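Local coordinates for DyP2 (Amycolatopsis sp. ATCC 39116, PDB 4G2C), which is a haem-containing dye-decolourising peroxidase that probably oxidises dyes, manganese and lignin-related compounds with hydrogen peroxide, at residues A[269-274]-A[482-487]; A[132-137]-A[409-414]; A[82-87]-A[115-120]; A[54-59]-A[90-95]; A[120-125]-A[163-168]. All blocks are in the same frame, centred on the assembly; numbering follows the deposited sequence.

Interaction 1 of 5, residues A[269-274]-A[482-487]; sequences SYFVFR and FFMPSL
The ring of F483 turns its edge to one face of Y270, where CD1 of F483 lies 3.7 Å from CD1 of Y270, displaced toward the rim. With ring centroids 5.0 Å apart and planes at 62°, this is an edge-to-face pair. F271 and F482 meet differently: CD1 of F482 comes to the edge of the F271 ring, near its plane, 4.0 Å from F271 CD2. The sulfur of M484 completes a Met-aromatic contact, SD standing 4.3 Å from the F271 ring centroid and 31° off the normal. Bends at chi2 and chi3 of M484 bring the thioether back beside F271, obliquely to its ring. The backbone explains the pairing. Antiparallel register sets S269 opposite M484 and F271 opposite F482 as hydrogen-bonded pairs, with Y270 and F483 between them as a non-hydrogen-bonded pair, so Y270 and F483 share one face of the sheet and the other four residues share the other. M484 N reaches S269 O at 2.7 Å, nearly along the C=O axis, and F482 N reaches F271 O at 2.9 Å in the carbonyl plane. F271 N approaches F482 O from above its carbonyl plane instead. The polar ends find partners outside the two segments: Y270 OH bonds to D134 N and S269 OG to V253 O. Strand 267-278 is thus held between strand 474-484 and strand 402-409, whose N409 pairs with Y270, while F483 bonds through its backbone to L119 of strand 114-119 and touches Y124 of helix 121-127.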
# COMPACT_ATOMS: atom_id res chain seq x y z
N SER A 269 11.44 -4.78 -8.55
CA SER A 269 10.99 -3.69 -7.71
C SER A 269 11.20 -4.02 -6.23
O SER A 269 11.08 -5.17 -5.83
CB SER A 269 9.51 -3.39 -8.01
OG SER A 269 9.10 -2.19 -7.38
N TYR A 270 11.52 -2.99 -5.44
CA TYR A 270 11.56 -3.10 -3.97
C TYR A 270 10.16 -3.19 -3.35
O TYR A 270 9.18 -2.56 -3.82
CB TYR A 270 12.32 -1.92 -3.36
CG TYR A 270 13.75 -1.85 -3.77
CD1 TYR A 270 14.71 -2.67 -3.17
CD2 TYR A 270 14.16 -0.98 -4.77
CE1 TYR A 270 16.04 -2.61 -3.56
CE2 TYR A 270 15.47 -0.91 -5.17
CZ TYR A 270 16.41 -1.73 -4.57
OH TYR A 270 17.73 -1.66 -4.96
N PHE A 271 10.07 -3.97 -2.28
CA PHE A 271 8.79 -4.38 -1.71
C PHE A 271 8.80 -4.16 -0.22
O PHE A 271 9.68 -4.66 0.48
CB PHE A 271 8.55 -5.87 -2.03
CG PHE A 271 7.23 -6.41 -1.56
CD1 PHE A 271 6.04 -6.01 -2.16
CD2 PHE A 271 7.18 -7.38 -0.55
CE1 PHE A 271 4.84 -6.54 -1.74
CE2 PHE A 271 5.98 -7.91 -0.14
CZ PHE A 271 4.81 -7.49 -0.72
N VAL A 272 7.84 -3.37 0.27
CA VAL A 272 7.67 -3.14 1.71
C VAL A 272 6.58 -4.06 2.20
O VAL A 272 5.49 -4.05 1.65
CB VAL A 272 7.20 -1.71 2.03
CG1 VAL A 272 7.33 -1.42 3.53
CG2 VAL A 272 7.94 -0.68 1.22
N PHE A 273 6.87 -4.86 3.23
CA PHE A 273 5.83 -5.58 3.96
C PHE A 273 5.82 -5.12 5.42
O PHE A 273 6.85 -5.18 6.10
CB PHE A 273 6.04 -7.11 3.89
CG PHE A 273 4.91 -7.89 4.52
CD1 PHE A 273 4.78 -7.96 5.90
CD2 PHE A 273 3.96 -8.52 3.73
CE1 PHE A 273 3.73 -8.66 6.48
CE2 PHE A 273 2.91 -9.23 4.30
CZ PHE A 273 2.80 -9.29 5.68
N ARG A 274 4.67 -4.64 5.89
CA ARG A 274 4.52 -4.22 7.29
C ARG A 274 3.14 -4.66 7.83
O ARG A 274 2.10 -4.28 7.28
CB ARG A 274 4.62 -2.70 7.42
CG ARG A 274 6.03 -2.12 7.49
CD ARG A 274 6.03 -0.61 7.15
NE ARG A 274 5.58 0.24 8.26
CZ ARG A 274 6.37 0.63 9.25
NH1 ARG A 274 7.64 0.25 9.25
NH2 ARG A 274 5.92 1.40 10.23
N PHE A 482 12.12 -6.21 0.82
CA PHE A 482 12.47 -7.24 -0.16
C PHE A 482 12.67 -6.64 -1.56
O PHE A 482 12.44 -5.46 -1.79
CB PHE A 482 11.33 -8.27 -0.27
CG PHE A 482 10.97 -8.97 1.03
CD1 PHE A 482 10.12 -8.37 1.96
CD2 PHE A 482 11.42 -10.26 1.28
CE1 PHE A 482 9.77 -9.03 3.12
CE2 PHE A 482 11.07 -10.91 2.45
CZ PHE A 482 10.24 -10.31 3.37
N PHE A 483 13.07 -7.47 -2.51
CA PHE A 483 13.13 -7.08 -3.89
C PHE A 483 12.44 -8.20 -4.67
O PHE A 483 12.78 -9.37 -4.50
CB PHE A 483 14.59 -6.94 -4.32
CG PHE A 483 14.79 -6.43 -5.72
CD1 PHE A 483 14.57 -5.09 -6.02
CD2 PHE A 483 15.22 -7.27 -6.72
CE1 PHE A 483 14.75 -4.61 -7.32
CE2 PHE A 483 15.42 -6.80 -8.02
CZ PHE A 483 15.18 -5.47 -8.32
N MET A 484 11.45 -7.87 -5.49
CA MET A 484 10.95 -8.87 -6.44
C MET A 484 11.81 -8.80 -7.69
O MET A 484 11.76 -7.84 -8.45
CB MET A 484 9.47 -8.68 -6.81
CG MET A 484 8.56 -8.11 -5.75
SD MET A 484 8.39 -8.94 -4.16
CE MET A 484 9.86 -8.38 -3.33
N PRO A 485 12.64 -9.82 -7.91
CA PRO A 485 13.52 -9.85 -9.07
C PRO A 485 12.80 -10.29 -10.33
O PRO A 485 11.65 -10.71 -10.28
CB PRO A 485 14.57 -10.90 -8.68
CG PRO A 485 13.85 -11.80 -7.74
CD PRO A 485 12.90 -10.94 -6.98
N SER A 486 13.48 -10.15 -11.46
CA SER A 486 12.91 -10.53 -12.74
C SER A 486 12.78 -12.04 -12.83
O SER A 486 13.51 -12.79 -12.15
CB SER A 486 13.81 -10.02 -13.86
OG SER A 486 15.06 -10.69 -13.82
N LEU A 487 11.87 -12.50 -13.68
CA LEU A 487 11.70 -13.94 -13.92
C LEU A 487 12.96 -14.59 -14.48
O LEU A 487 13.30 -15.71 -14.10
CB LEU A 487 10.50 -14.22 -14.82
CG LEU A 487 9.13 -13.79 -14.29
CD1 LEU A 487 8.00 -14.16 -15.26
CD2 LEU A 487 8.88 -14.34 -12.89

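Interaction 2 of 5, residues A[132-137]-A[409-414]; sequences PADPSF and NSNLGN. With ACT (acetate ion), chain E.
D134 meets L412 as the N-cap of helix 135-139, and its carboxylate serves both the helix start and the loop 409-414. From CB the side chain runs to CG, which is anti to the backbone N (chi1 176°) and lies 4.0 Å from L412 CB. Beyond CG the two oxygens divide the work. OD1 caps the helix: F137 N donates to its anti lone pair at 2.8 Å in a nearly straight bond of 170°, whereas the bond from S136 N is weak and bent. OD2 turns to the loop and accepts a weak bond from L412 N at 3.1 Å. The L412 side chain crosses that of D134 at about a right angle, laying its CB against both carboxylate oxygens and carrying CD1 to 4.0 Å from F137 CB. S136 packs CB on L412 while its OG bonds to E417 OE1, so the helix start touches both the loop and helix 416-424. N411 OD1 accepts from N414 N at 2.8 Å, an Asx motif, the donor standing above the amide's carbonyl plane. At the loop's far end N414 ND2 donates to OXT of an acetate ion, probably from the crystallisation liquor, at 2.8 Å and 161°.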
# COMPACT_ATOMS: atom_id res chain seq x y z
N PRO A 132 20.58 -5.79 -5.23
CA PRO A 132 20.11 -4.42 -5.43
C PRO A 132 20.75 -3.52 -4.37
O PRO A 132 21.05 -4.01 -3.28
CB PRO A 132 18.61 -4.53 -5.21
CG PRO A 132 18.28 -5.92 -5.54
CD PRO A 132 19.47 -6.75 -5.14
N ALA A 133 20.97 -2.24 -4.67
CA ALA A 133 21.80 -1.42 -3.79
C ALA A 133 21.05 -0.37 -2.95
O ALA A 133 21.67 0.35 -2.17
CB ALA A 133 22.98 -0.80 -4.58
N ASP A 134 19.74 -0.27 -3.08
CA ASP A 134 19.01 0.66 -2.21
C ASP A 134 19.49 0.48 -0.75
O ASP A 134 19.48 -0.63 -0.23
CB ASP A 134 17.50 0.46 -2.31
CG ASP A 134 16.74 1.34 -1.34
OD1 ASP A 134 16.72 1.02 -0.14
OD2 ASP A 134 16.18 2.37 -1.77
N PRO A 135 19.92 1.57 -0.11
CA PRO A 135 20.49 1.46 1.24
C PRO A 135 19.48 1.09 2.34
O PRO A 135 19.90 0.55 3.35
CB PRO A 135 21.11 2.85 1.47
CG PRO A 135 20.34 3.77 0.61
CD PRO A 135 19.94 2.96 -0.62
N SER A 136 18.20 1.35 2.15
CA SER A 136 17.20 0.92 3.12
C SER A 136 17.00 -0.57 3.00
O SER A 136 16.96 -1.30 4.00
CB SER A 136 15.87 1.64 2.90
OG SER A 136 16.08 3.03 2.91
N PHE A 137 16.86 -1.02 1.76
CA PHE A 137 16.83 -2.45 1.46
C PHE A 137 18.03 -3.16 2.07
O PHE A 137 17.86 -4.18 2.74
CB PHE A 137 16.81 -2.68 -0.05
CG PHE A 137 17.01 -4.12 -0.45
CD1 PHE A 137 16.01 -5.05 -0.26
CD2 PHE A 137 18.19 -4.52 -1.03
CE1 PHE A 137 16.19 -6.36 -0.65
CE2 PHE A 137 18.38 -5.82 -1.42
CZ PHE A 137 17.39 -6.75 -1.23
N ASN A 409 8.26 0.02 -4.51
CA ASN A 409 9.02 1.26 -4.67
C ASN A 409 10.22 1.00 -5.57
O ASN A 409 10.83 -0.09 -5.53
CB ASN A 409 9.61 1.72 -3.34
CG ASN A 409 8.58 2.11 -2.31
OD1 ASN A 409 8.95 2.47 -1.20
ND2 ASN A 409 7.29 2.05 -2.67
N SER A 410 10.60 2.00 -6.35
CA SER A 410 11.89 1.94 -7.05
C SER A 410 12.98 2.53 -6.16
O SER A 410 14.16 2.35 -6.41
CB SER A 410 11.83 2.66 -8.39
OG SER A 410 11.50 4.03 -8.23
N ASN A 411 12.57 3.22 -5.11
CA ASN A 411 13.51 3.86 -4.18
C ASN A 411 12.82 3.93 -2.82
O ASN A 411 11.98 4.80 -2.58
CB ASN A 411 13.88 5.26 -4.67
CG ASN A 411 14.84 6.00 -3.73
OD1 ASN A 411 14.79 5.84 -2.51
ND2 ASN A 411 15.70 6.83 -4.29
N LEU A 412 13.16 3.00 -1.94
CA LEU A 412 12.49 2.87 -0.64
C LEU A 412 12.64 4.11 0.22
O LEU A 412 11.72 4.52 0.91
CB LEU A 412 13.00 1.63 0.12
CG LEU A 412 12.44 0.28 -0.33
CD1 LEU A 412 13.28 -0.88 0.25
CD2 LEU A 412 10.96 0.15 0.06
N GLY A 413 13.83 4.71 0.20
CA GLY A 413 14.05 5.87 1.03
C GLY A 413 13.20 7.04 0.56
O GLY A 413 12.74 7.86 1.36
N ASN A 414 12.99 7.13 -0.75
CA ASN A 414 12.34 8.31 -1.30
C ASN A 414 10.84 8.14 -1.47
O ASN A 414 10.15 9.07 -1.89
CB ASN A 414 12.96 8.70 -2.65
CG ASN A 414 12.55 10.11 -3.10
OD1 ASN A 414 12.66 11.07 -2.34
ND2 ASN A 414 12.08 10.21 -4.34
C ACT E . 11.18 7.78 -7.37
O ACT E . 10.89 8.61 -8.28
OXT ACT E . 11.36 8.19 -6.19
CH3 ACT E . 11.28 6.33 -7.68

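Interaction 3 of 5, residues A[82-87]-A[115-120]; sequences TFLNGL and LGVGLT
Helix 82-87 runs roughly antiparallel to strand 115-119, their axes 10.7 Å apart at closest approach and their N-to-C directions at 149°, a spacing bridged by aliphatic side chains. The contact is built from branch ends. L84 divides its two methyls between two alternate residues of the strand: CD2 lies 3.9 Å from CG1 of V117, while CD1 lies 4.1 Å from CD2 of L119. Its CG is anti to the carbonyl carbon (chi1 -67°), and the fork beyond it spans the two strand residues, crossing both obliquely. L87, about one turn further along, meets L115 at about a right angle, CD2 to CD2 at 4.1 Å, and brings CD1 within 4.2 Å of CG2 of V117. V117 is therefore gripped from both leucines, one methyl for each. This is the helix-on-sheet layer of the DyP alpha+beta barrel domain, with helix 77-88 covering strand 114-119 of its antiparallel sheet. Alternation along the strand fits this role: L115, V117 and L119 contact the helix, whereas glycines occupy the positions between them, and G116 and G118 use their backbones to bond L169 and V167 of the adjoining strand. The same apolar layer extends past the two segments, where L84 touches L493 and L127, and L115 touches L90 and M91. L87 also lays CD1 over one face of the F83 ring, 3.6 Å above its plane and offset toward the rim.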
# COMPACT_ATOMS: atom_id res chain seq x y z
N THR A 82 17.99 -23.93 -6.14
CA THR A 82 17.20 -24.94 -6.81
C THR A 82 15.70 -24.66 -6.57
O THR A 82 14.89 -24.68 -7.49
CB THR A 82 17.62 -26.35 -6.36
OG1 THR A 82 19.00 -26.53 -6.66
CG2 THR A 82 16.78 -27.44 -7.05
N PHE A 83 15.34 -24.37 -5.32
CA PHE A 83 13.96 -24.04 -4.98
C PHE A 83 13.42 -22.87 -5.82
O PHE A 83 12.41 -23.00 -6.52
CB PHE A 83 13.86 -23.70 -3.50
CG PHE A 83 12.46 -23.37 -3.02
CD1 PHE A 83 11.41 -24.24 -3.27
CD2 PHE A 83 12.22 -22.21 -2.29
CE1 PHE A 83 10.13 -23.95 -2.83
CE2 PHE A 83 10.94 -21.92 -1.84
CZ PHE A 83 9.89 -22.79 -2.11
N LEU A 84 14.11 -21.73 -5.76
CA LEU A 84 13.73 -20.58 -6.57
C LEU A 84 13.56 -20.95 -8.03
O LEU A 84 12.57 -20.59 -8.66
CB LEU A 84 14.74 -19.46 -6.39
CG LEU A 84 14.70 -18.91 -4.96
CD1 LEU A 84 15.89 -18.04 -4.66
CD2 LEU A 84 13.41 -18.15 -4.76
N ASN A 85 14.51 -21.72 -8.57
CA ASN A 85 14.43 -22.14 -9.96
C ASN A 85 13.09 -22.83 -10.24
O ASN A 85 12.46 -22.59 -11.25
CB ASN A 85 15.60 -23.06 -10.29
CG ASN A 85 15.86 -23.18 -11.77
OD1 ASN A 85 15.40 -24.12 -12.42
ND2 ASN A 85 16.59 -22.21 -12.33
N GLY A 86 12.66 -23.68 -9.31
CA GLY A 86 11.42 -24.41 -9.46
C GLY A 86 10.21 -23.51 -9.34
O GLY A 86 9.21 -23.69 -10.02
N LEU A 87 10.29 -22.54 -8.43
CA LEU A 87 9.26 -21.52 -8.31
C LEU A 87 9.08 -20.76 -9.63
O LEU A 87 7.96 -20.57 -10.09
CB LEU A 87 9.59 -20.54 -7.18
CG LEU A 87 9.38 -21.15 -5.78
CD1 LEU A 87 9.58 -20.11 -4.71
CD2 LEU A 87 8.03 -21.80 -5.67
N LEU A 115 1.60 -15.95 -7.86
CA LEU A 115 2.76 -16.38 -7.08
C LEU A 115 3.82 -15.30 -7.12
O LEU A 115 4.50 -15.13 -8.14
CB LEU A 115 3.35 -17.67 -7.65
CG LEU A 115 4.66 -18.06 -6.97
CD1 LEU A 115 4.43 -18.13 -5.48
CD2 LEU A 115 5.20 -19.39 -7.49
N GLY A 116 3.96 -14.55 -6.04
CA GLY A 116 4.96 -13.50 -5.98
C GLY A 116 6.17 -13.97 -5.20
O GLY A 116 6.03 -14.70 -4.22
N VAL A 117 7.35 -13.55 -5.62
CA VAL A 117 8.58 -13.94 -4.96
C VAL A 117 9.47 -12.72 -4.68
O VAL A 117 9.90 -12.02 -5.61
CB VAL A 117 9.34 -15.00 -5.79
CG1 VAL A 117 10.69 -15.35 -5.14
CG2 VAL A 117 8.49 -16.26 -5.99
N GLY A 118 9.76 -12.47 -3.41
CA GLY A 118 10.73 -11.45 -3.05
C GLY A 118 11.89 -12.00 -2.24
O GLY A 118 11.72 -12.96 -1.49
N LEU A 119 13.06 -11.37 -2.38
CA LEU A 119 14.26 -11.70 -1.63
C LEU A 119 14.75 -10.53 -0.78
O LEU A 119 14.74 -9.39 -1.23
CB LEU A 119 15.38 -12.09 -2.59
CG LEU A 119 15.10 -13.31 -3.47
CD1 LEU A 119 16.12 -13.39 -4.58
CD2 LEU A 119 15.12 -14.55 -2.60
N THR A 120 15.21 -10.82 0.44
CA THR A 120 15.78 -9.79 1.31
C THR A 120 17.26 -9.66 1.02
O THR A 120 17.85 -10.53 0.39
CB THR A 120 15.64 -10.13 2.80
OG1 THR A 120 16.43 -11.30 3.09
CG2 THR A 120 14.18 -10.40 3.16

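Interaction 4 of 5, residues A[54-59]-A[90-95]; sequences LQPNIL and LMKSAR
P56 and A94 are the nearest CA pair of the two segments, 4.3 Å apart. A94 N donates to L54 O with an angle of 150°, the donor tilted 24° from the carbonyl plane; the modelled 2.5 Å is unusually short and carries no weight. A94 CB lies 3.7 Å from L54 CB. The CD and CG side of the P56 ring meets K92 O, CD at 3.1 Å, and the proline crosses the lysine side chain obliquely, CG to CG at 3.8 Å. Putting an alanine at P56 would probably open a gap beside K92 and leave the lysine's aliphatic stem with less to lie against. The thinner, partly exposed side belongs to M91 and K92. M91 reaches Q55 with its terminal methyl alone, CE standing 3.7 Å from CD of the amide, and packs also on L487 and L115. K92 NZ makes a salt bridge to E100 OE1 and hydrogen bonds to H62 NE2, T112 OG1 and P113 O. Q55 NE2 is held by P485 O and V117 O. The loop before strand 66-74 is thereby fastened to helix 94-107 in the DyP domain. Between the segments, one backbone bond amid largely apolar touches implies that fit, more than charge, carries this contact.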
# COMPACT_ATOMS: atom_id res chain seq x y z
N LEU A 54 8.83 -9.65 -16.26
CA LEU A 54 8.42 -8.97 -15.03
C LEU A 54 7.38 -9.79 -14.29
O LEU A 54 6.46 -10.34 -14.90
CB LEU A 54 7.81 -7.60 -15.36
CG LEU A 54 7.63 -6.68 -14.14
CD1 LEU A 54 8.98 -6.07 -13.74
CD2 LEU A 54 6.59 -5.60 -14.38
N GLN A 55 7.50 -9.84 -12.96
CA GLN A 55 6.45 -10.42 -12.13
C GLN A 55 5.16 -9.60 -12.21
O GLN A 55 5.21 -8.39 -12.41
CB GLN A 55 6.88 -10.51 -10.67
CG GLN A 55 8.04 -11.46 -10.38
CD GLN A 55 8.27 -11.60 -8.90
OE1 GLN A 55 7.32 -11.74 -8.13
NE2 GLN A 55 9.52 -11.52 -8.48
N PRO A 56 4.01 -10.28 -12.04
CA PRO A 56 2.69 -9.65 -11.85
C PRO A 56 2.64 -8.85 -10.54
O PRO A 56 3.53 -8.95 -9.69
CB PRO A 56 1.74 -10.85 -11.73
CG PRO A 56 2.48 -12.01 -12.31
CD PRO A 56 3.92 -11.75 -12.03
N ASN A 57 1.57 -8.06 -10.40
CA ASN A 57 1.27 -7.32 -9.18
C ASN A 57 2.07 -6.02 -9.04
O ASN A 57 1.83 -5.24 -8.13
CB ASN A 57 1.43 -8.21 -7.93
CG ASN A 57 0.70 -7.65 -6.71
OD1 ASN A 57 -0.38 -7.05 -6.83
ND2 ASN A 57 1.28 -7.84 -5.54
N ILE A 58 3.00 -5.79 -9.97
CA ILE A 58 3.87 -4.63 -9.85
C ILE A 58 3.33 -3.43 -10.63
O ILE A 58 2.93 -2.44 -10.04
CB ILE A 58 5.34 -4.96 -10.23
CG1 ILE A 58 5.92 -6.00 -9.26
CG2 ILE A 58 6.18 -3.70 -10.19
CD1 ILE A 58 7.22 -6.69 -9.75
N LEU A 59 3.31 -3.53 -11.95
CA LEU A 59 2.76 -2.45 -12.78
C LEU A 59 1.22 -2.36 -12.68
O LEU A 59 0.62 -1.34 -13.01
CB LEU A 59 3.18 -2.61 -14.25
CG LEU A 59 4.64 -2.41 -14.68
CD1 LEU A 59 4.80 -2.75 -16.15
CD2 LEU A 59 5.16 -0.97 -14.43
N LEU A 90 6.55 -21.97 -11.78
CA LEU A 90 5.13 -21.82 -11.47
C LEU A 90 4.63 -20.40 -11.68
O LEU A 90 3.49 -20.07 -11.35
CB LEU A 90 4.83 -22.25 -10.03
CG LEU A 90 5.25 -23.69 -9.69
CD1 LEU A 90 4.97 -24.00 -8.23
CD2 LEU A 90 4.55 -24.71 -10.62
N MET A 91 5.48 -19.55 -12.25
CA MET A 91 5.20 -18.12 -12.29
C MET A 91 4.78 -17.63 -13.66
O MET A 91 5.35 -18.02 -14.68
CB MET A 91 6.41 -17.33 -11.77
CG MET A 91 6.73 -17.64 -10.32
SD MET A 91 8.27 -16.93 -9.71
CE MET A 91 7.84 -15.18 -9.75
N LYS A 92 3.77 -16.76 -13.69
CA LYS A 92 3.38 -16.11 -14.92
C LYS A 92 4.01 -14.70 -14.99
O LYS A 92 4.42 -14.14 -13.96
CB LYS A 92 1.86 -16.06 -15.02
CG LYS A 92 1.21 -15.21 -13.94
CD LYS A 92 -0.31 -15.33 -13.96
CE LYS A 92 -0.95 -14.33 -13.00
NZ LYS A 92 -2.34 -14.71 -12.63
N SER A 93 4.09 -14.13 -16.19
CA SER A 93 4.72 -12.83 -16.37
C SER A 93 3.72 -11.70 -16.21
O SER A 93 2.51 -11.91 -16.27
CB SER A 93 5.32 -12.72 -17.77
OG SER A 93 4.29 -12.91 -18.72
N ALA A 94 4.24 -10.49 -16.05
CA ALA A 94 3.39 -9.32 -16.08
C ALA A 94 2.45 -9.38 -17.29
O ALA A 94 1.23 -9.18 -17.15
CB ALA A 94 4.23 -8.06 -16.13
N ARG A 95 3.02 -9.64 -18.46
CA ARG A 95 2.20 -9.63 -19.68
C ARG A 95 1.08 -10.67 -19.67
O ARG A 95 -0.07 -10.37 -20.02
CB ARG A 95 3.05 -9.82 -20.94
CG ARG A 95 2.21 -9.67 -22.21
CD ARG A 95 2.89 -10.24 -23.45
NE ARG A 95 4.14 -9.56 -23.77
CZ ARG A 95 4.21 -8.39 -24.40
NH1 ARG A 95 3.09 -7.78 -24.79
NH2 ARG A 95 5.40 -7.84 -24.64

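Interaction 5 of 5, residues A[120-125]-A[163-168]; sequences TAHGYA and TIDAVL
H122 ND1 donates to D165 OD1 at 2.5 Å and 173°, an almost straight His-carboxylate hydrogen bond that enters the syn lone pair and lies in the imidazole plane. Ring and carboxylate are nearly coplanar, 24° apart, and D165 OD2 bonds to F74 N, so both oxygens of the carboxylate are engaged. T120 makes the second polar cluster. Its N donates to D165 O at 2.9 Å, approaching from above the carbonyl plane, and OG1 donates to I164 O at 2.6 Å, in the carbonyl plane and on a lone pair. With chi1 at 66°, OG1 sits between the backbone N and the carbonyl carbon, where it also accepts from G123 N at 2.9 Å as the N-cap of helix 121-127. A valine in place of T120 would probably leave the amide of G123 without its side-chain cap and I164 O without its hydroxyl donor. The turn at T120 joins strand 114-119 to helix 121-127 in the DyP alpha+beta barrel domain. Across from it, D165 and A166 form a classic beta bulge facing L72, at the start of strand 166-172. G123 passes so close to D165 that a CB there would clash with the D165 carbonyl. Outward from the polar core, T163 CG2 lies over one face of the H122 ring in a CH-pi contact, 3.4 Å from the centroid. T120 CG2 touches I164 CG2 at 4.1 Å.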
# COMPACT_ATOMS: atom_id res chain seq x y z
N THR A 120 15.21 -10.82 0.44
CA THR A 120 15.78 -9.79 1.31
C THR A 120 17.26 -9.66 1.02
O THR A 120 17.85 -10.53 0.39
CB THR A 120 15.64 -10.13 2.80
OG1 THR A 120 16.43 -11.30 3.09
CG2 THR A 120 14.18 -10.40 3.16
N ALA A 121 17.86 -8.58 1.49
CA ALA A 121 19.31 -8.42 1.34
C ALA A 121 20.01 -9.64 1.94
O ALA A 121 20.96 -10.18 1.36
CB ALA A 121 19.80 -7.14 2.00
N HIS A 122 19.54 -10.08 3.10
CA HIS A 122 20.14 -11.25 3.71
C HIS A 122 19.99 -12.47 2.82
O HIS A 122 20.89 -13.29 2.75
CB HIS A 122 19.55 -11.53 5.10
CG HIS A 122 20.32 -12.58 5.85
ND1 HIS A 122 20.10 -13.93 5.67
CD2 HIS A 122 21.34 -12.47 6.73
CE1 HIS A 122 20.94 -14.61 6.43
NE2 HIS A 122 21.70 -13.74 7.08
N GLY A 123 18.87 -12.57 2.13
CA GLY A 123 18.64 -13.72 1.26
C GLY A 123 19.57 -13.72 0.07
O GLY A 123 19.98 -14.78 -0.40
N TYR A 124 19.89 -12.54 -0.44
CA TYR A 124 20.90 -12.42 -1.50
C TYR A 124 22.26 -12.88 -0.97
O TYR A 124 23.01 -13.57 -1.66
CB TYR A 124 20.99 -10.97 -2.02
CG TYR A 124 19.99 -10.64 -3.11
CD1 TYR A 124 20.26 -10.93 -4.44
CD2 TYR A 124 18.76 -10.05 -2.80
CE1 TYR A 124 19.34 -10.64 -5.44
CE2 TYR A 124 17.84 -9.76 -3.79
CZ TYR A 124 18.14 -10.05 -5.11
OH TYR A 124 17.23 -9.77 -6.12
N ALA A 125 22.56 -12.49 0.27
CA ALA A 125 23.83 -12.88 0.89
C ALA A 125 23.94 -14.40 1.02
O ALA A 125 24.98 -14.98 0.69
CB ALA A 125 24.01 -12.18 2.25
N THR A 163 15.60 -13.77 11.21
CA THR A 163 16.22 -13.37 9.96
C THR A 163 15.48 -13.98 8.78
O THR A 163 15.37 -15.20 8.67
CB THR A 163 17.72 -13.69 9.90
OG1 THR A 163 18.42 -12.82 10.80
CG2 THR A 163 18.27 -13.48 8.47
N ILE A 164 14.96 -13.12 7.93
CA ILE A 164 14.12 -13.53 6.81
C ILE A 164 14.89 -13.40 5.51
O ILE A 164 15.54 -12.38 5.25
CB ILE A 164 12.86 -12.68 6.75
CG1 ILE A 164 12.04 -12.88 8.03
CG2 ILE A 164 12.04 -12.98 5.49
CD1 ILE A 164 10.87 -11.93 8.16
N ASP A 165 14.80 -14.43 4.68
CA ASP A 165 15.50 -14.44 3.42
C ASP A 165 14.57 -14.18 2.23
O ASP A 165 14.98 -13.58 1.24
CB ASP A 165 16.26 -15.76 3.25
CG ASP A 165 17.43 -15.87 4.21
OD1 ASP A 165 18.23 -14.91 4.26
OD2 ASP A 165 17.55 -16.90 4.91
N ALA A 166 13.32 -14.61 2.35
CA ALA A 166 12.43 -14.54 1.21
C ALA A 166 10.95 -14.44 1.59
O ALA A 166 10.53 -14.89 2.66
CB ALA A 166 12.67 -15.74 0.29
N VAL A 167 10.16 -13.85 0.71
CA VAL A 167 8.72 -13.88 0.91
C VAL A 167 8.03 -14.50 -0.29
O VAL A 167 8.43 -14.28 -1.43
CB VAL A 167 8.14 -12.49 1.19
CG1 VAL A 167 8.34 -11.57 -0.02
CG2 VAL A 167 6.66 -12.60 1.55
N LEU A 168 7.00 -15.28 -0.02
CA LEU A 168 6.17 -15.83 -1.09
C LEU A 168 4.77 -15.25 -0.94
O LEU A 168 4.23 -15.21 0.18
CB LEU A 168 6.09 -17.34 -0.99
CG LEU A 168 7.22 -18.12 -1.66
CD1 LEU A 168 8.53 -17.42 -1.43
CD2 LEU A 168 7.25 -19.53 -1.11

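In the fold
From the N terminus, interaction 4 closes the first loop, joining 54-59 to 90-95 around strand 66-74 and helix 77-88. Interaction 3 crosses it, since 82-87 lies between those segments and pairs onward with 115-120. Interaction 5 takes over at T120, shared with interaction 3, and brings strand 166-172 beside strand 114-119 in the DyP sheet. The long closures follow: interaction 2 starts within the span of interaction 5 and reaches 409-414, crossing it, and also crosses interaction 1, which joins 269-274 to 482-487. Interaction 1 ties the sheet of strands 267-278, 402-409 and 474-484 to strand 114-119 of the DyP sheet, and touches interaction 2.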